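Local coordinates for agglutinin alpha chain (Maclura pomifera, PDB 3LLZ), which is a galactose-specific lectin of the jacalin family that binds the T-antigen disaccharide Gal-beta-1,3-GalNAc, at residues Val66-Tyr71 / Asp125-Tyr130. Residues are numbered along the deposited sequence; the frame is centred on the assembly and turned at random.
With NGA (2-acetamido-2-deoxy-beta-D-galactopyranose), chain C.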
loop_
_atom_site.group_PDB
_atom_site.type_symbol
_atom_site.label_atom_id
_atom_site.label_comp_id
_atom_site.label_asym_id
_atom_site.label_seq_id
_atom_site.Cartn_x
_atom_site.Cartn_y
_atom_site.Cartn_z
ATOM N N VAL A 66 18.462 -2.639 -3.596
ATOM C CA VAL A 66 18.290 -1.535 -2.657
ATOM C C VAL A 66 18.595 -0.191 -3.311
ATOM O O VAL A 66 18.376 0.865 -2.720
ATOM C CB VAL A 66 19.164 -1.710 -1.391
ATOM C CG1 VAL A 66 18.771 -2.993 -0.669
ATOM C CG2 VAL A 66 20.640 -1.715 -1.757
ATOM N N GLU A 67 19.116 -0.231 -4.534
ATOM C CA GLU A 67 19.389 0.997 -5.272
ATOM C C GLU A 67 19.649 0.760 -6.750
ATOM O O GLU A 67 20.338 -0.185 -7.130
ATOM C CB GLU A 67 20.591 1.758 -4.694
ATOM C CG GLU A 67 20.788 3.120 -5.372
ATOM C CD GLU A 67 21.943 3.931 -4.812
ATOM O OE1 GLU A 67 22.296 3.749 -3.631
ATOM O OE2 GLU A 67 22.488 4.774 -5.557
ATOM N N VAL A 68 19.068 1.624 -7.574
ATOM C CA VAL A 68 19.282 1.582 -9.012
ATOM C C VAL A 68 19.826 2.965 -9.334
ATOM O O VAL A 68 19.266 3.974 -8.903
ATOM C CB VAL A 68 17.976 1.369 -9.809
ATOM C CG1 VAL A 68 18.274 1.418 -11.314
ATOM C CG2 VAL A 68 17.357 0.037 -9.444
ATOM N N SER A 69 20.930 3.015 -10.069
ATOM C CA SER A 69 21.526 4.290 -10.438
ATOM C C SER A 69 22.110 4.154 -11.830
ATOM O O SER A 69 22.178 3.056 -12.378
ATOM C CB SER A 69 22.624 4.685 -9.438
ATOM O OG SER A 69 23.668 3.726 -9.396
ATOM N N GLY A 70 22.531 5.271 -12.406
ATOM C CA GLY A 70 23.100 5.212 -13.736
ATOM C C GLY A 70 23.344 6.585 -14.307
ATOM O O GLY A 70 23.359 7.581 -13.583
ATOM N N TYR A 71 23.536 6.635 -15.620
ATOM C CA TYR A 71 23.784 7.888 -16.310
ATOM C C TYR A 71 22.882 8.045 -17.518
ATOM O O TYR A 71 22.556 7.067 -18.194
ATOM C CB TYR A 71 25.242 7.973 -16.770
ATOM C CG TYR A 71 26.207 8.349 -15.675
ATOM C CD1 TYR A 71 26.691 7.396 -14.781
ATOM C CD2 TYR A 71 26.616 9.669 -15.517
ATOM C CE1 TYR A 71 27.564 7.753 -13.754
ATOM C CE2 TYR A 71 27.483 10.036 -14.496
ATOM C CZ TYR A 71 27.953 9.075 -13.620
ATOM O OH TYR A 71 28.811 9.444 -12.608
ATOM N N ASP A 125 15.386 4.242 -23.945
ATOM C CA ASP A 125 15.073 5.668 -23.949
ATOM C C ASP A 125 14.865 6.231 -22.554
ATOM O O ASP A 125 15.367 7.307 -22.216
ATOM C CB ASP A 125 13.817 5.929 -24.775
ATOM C CG ASP A 125 13.937 5.408 -26.186
ATOM O OD1 ASP A 125 14.891 5.811 -26.889
ATOM O OD2 ASP A 125 13.076 4.601 -26.589
ATOM N N TYR A 126 14.106 5.497 -21.757
ATOM C CA TYR A 126 13.799 5.904 -20.399
ATOM C C TYR A 126 13.106 4.739 -19.721
ATOM O O TYR A 126 12.714 3.778 -20.375
ATOM C CB TYR A 126 12.870 7.126 -20.399
ATOM C CG TYR A 126 11.574 6.951 -21.171
ATOM C CD1 TYR A 126 11.429 7.476 -22.455
ATOM C CD2 TYR A 126 10.493 6.262 -20.616
ATOM C CE1 TYR A 126 10.238 7.324 -23.169
ATOM C CE2 TYR A 126 9.299 6.103 -21.322
ATOM C CZ TYR A 126 9.181 6.636 -22.597
ATOM O OH TYR A 126 8.007 6.473 -23.303
ATOM N N PHE A 127 12.969 4.817 -18.405
ATOM C CA PHE A 127 12.287 3.761 -17.680
ATOM C C PHE A 127 11.775 4.284 -16.353
ATOM O O PHE A 127 12.263 5.292 -15.835
ATOM C CB PHE A 127 13.218 2.564 -17.446
ATOM C CG PHE A 127 14.270 2.799 -16.399
ATOM C CD1 PHE A 127 14.051 2.419 -15.079
ATOM C CD2 PHE A 127 15.476 3.405 -16.732
ATOM C CE1 PHE A 127 15.025 2.639 -14.101
ATOM C CE2 PHE A 127 16.452 3.631 -15.766
ATOM C CZ PHE A 127 16.226 3.247 -14.448
ATOM N N SER A 128 10.762 3.600 -15.836
ATOM C CA SER A 128 10.167 3.933 -14.554
ATOM C C SER A 128 10.163 2.657 -13.729
ATOM O O SER A 128 10.269 1.550 -14.266
ATOM C CB SER A 128 8.746 4.470 -14.733
ATOM O OG SER A 128 8.773 5.717 -15.415
ATOM N N ILE A 129 10.049 2.822 -12.419
ATOM C CA ILE A 129 10.070 1.708 -11.489
ATOM C C ILE A 129 8.818 1.637 -10.616
ATOM O O ILE A 129 8.355 2.653 -10.084
ATOM C CB ILE A 129 11.316 1.820 -10.565
ATOM C CG1 ILE A 129 12.589 1.615 -11.395
ATOM C CG2 ILE A 129 11.224 0.827 -9.420
ATOM C CD1 ILE A 129 13.878 1.802 -10.611
ATOM N N TYR A 130 8.271 0.433 -10.484
ATOM C CA TYR A 130 7.112 0.199 -9.629
ATOM C C TYR A 130 7.645 -0.116 -8.236
ATOM O O TYR A 130 8.526 -0.959 -8.085
ATOM C CB TYR A 130 6.302 -1.012 -10.101
ATOM C CG TYR A 130 5.402 -0.787 -11.293
ATOM C CD1 TYR A 130 5.926 -0.582 -12.566
ATOM C CD2 TYR A 130 4.016 -0.830 -11.150
ATOM C CE1 TYR A 130 5.090 -0.433 -13.675
ATOM C CE2 TYR A 130 3.171 -0.684 -12.242
ATOM C CZ TYR A 130 3.714 -0.488 -13.502
ATOM O OH TYR A 130 2.878 -0.359 -14.577
HETATM C C1 NGA C . 14.733 5.059 -32.528
HETATM C C2 NGA C . 13.315 5.428 -32.055
HETATM C C3 NGA C . 13.406 6.742 -31.288
HETATM C C4 NGA C . 14.340 6.549 -30.085
HETATM C C5 NGA C . 15.726 6.143 -30.623
HETATM C C6 NGA C . 16.791 5.922 -29.553
HETATM C C7 NGA C . 11.245 4.962 -33.190
HETATM C C8 NGA C . 10.405 5.071 -34.450
HETATM N N2 NGA C . 12.430 5.565 -33.195
HETATM O O1 NGA C . 14.705 3.851 -33.197
HETATM O O3 NGA C . 12.097 7.243 -30.894
HETATM O O4 NGA C . 13.832 5.524 -29.241
HETATM O O5 NGA C . 15.628 4.926 -31.405
HETATM O O6 NGA C . 16.586 4.712 -28.830
HETATM O O7 NGA C . 10.818 4.336 -32.220
#
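The ring of Phe-127 meets Val-68 at its far corner, where CZ lies 4.2 Å from Val-68 CG1. The methyl comes in obliquely, neither squarely over a face nor in the ring plane. Ile-129 CG1, from the same strand as the ring, sits at the ring edge and in its plane.

Val-68 and Ile-129 meet tip to tip. Val-68 CG2 is 4.1 Å from Ile-129 CD1, and Val-68 CB is almost as close to the same methyl. The Ile-129 chain is extended at its end (chi2 176°), which carries CD1 out to the valine. In Val-68, chi1 of 177° places CG1 beside the carbonyl carbon and CG2 beside the backbone N. CG1 is the methyl that meets Phe-127 CZ, and CG2 is the one nearest Ile-129 CD1. The backbones stay well apart, with 9.5 Å between the CA atoms of Val-68 and Ile-129. The join is wholly apolar, small and buried. Ile-113 of strand 110-120 touches both Val-68 and Ile-129, Leu-106 packs on Ile-129, and Ile-81 of strand 78-88 packs against Phe-127.

At the start of segment 125-130 the role changes from core to sugar site. Asp-125 OD1 accepts two hydrogen bonds from the GalNAc residue, from O4 at 2.6 Å and from O6 at 2.8 Å. Ser-119 OG is hydrogen-bonded to OD2, which helps to fix the rotation of the carboxylate. The terminal amino group of Gly-1 and the backbone N atoms of Tyr-122 and Trp-123 are hydrogen-bonded to the same sugar.

Strands 65-75 and 124-132 belong to different antiparallel sheets. Their inward side chains meet in the hydrophobic core of the jacalin beta-prism fold, and near its start strand 124-132 contributes Asp-125 to the pocket that holds the GalNAc of the T-antigen disaccharide.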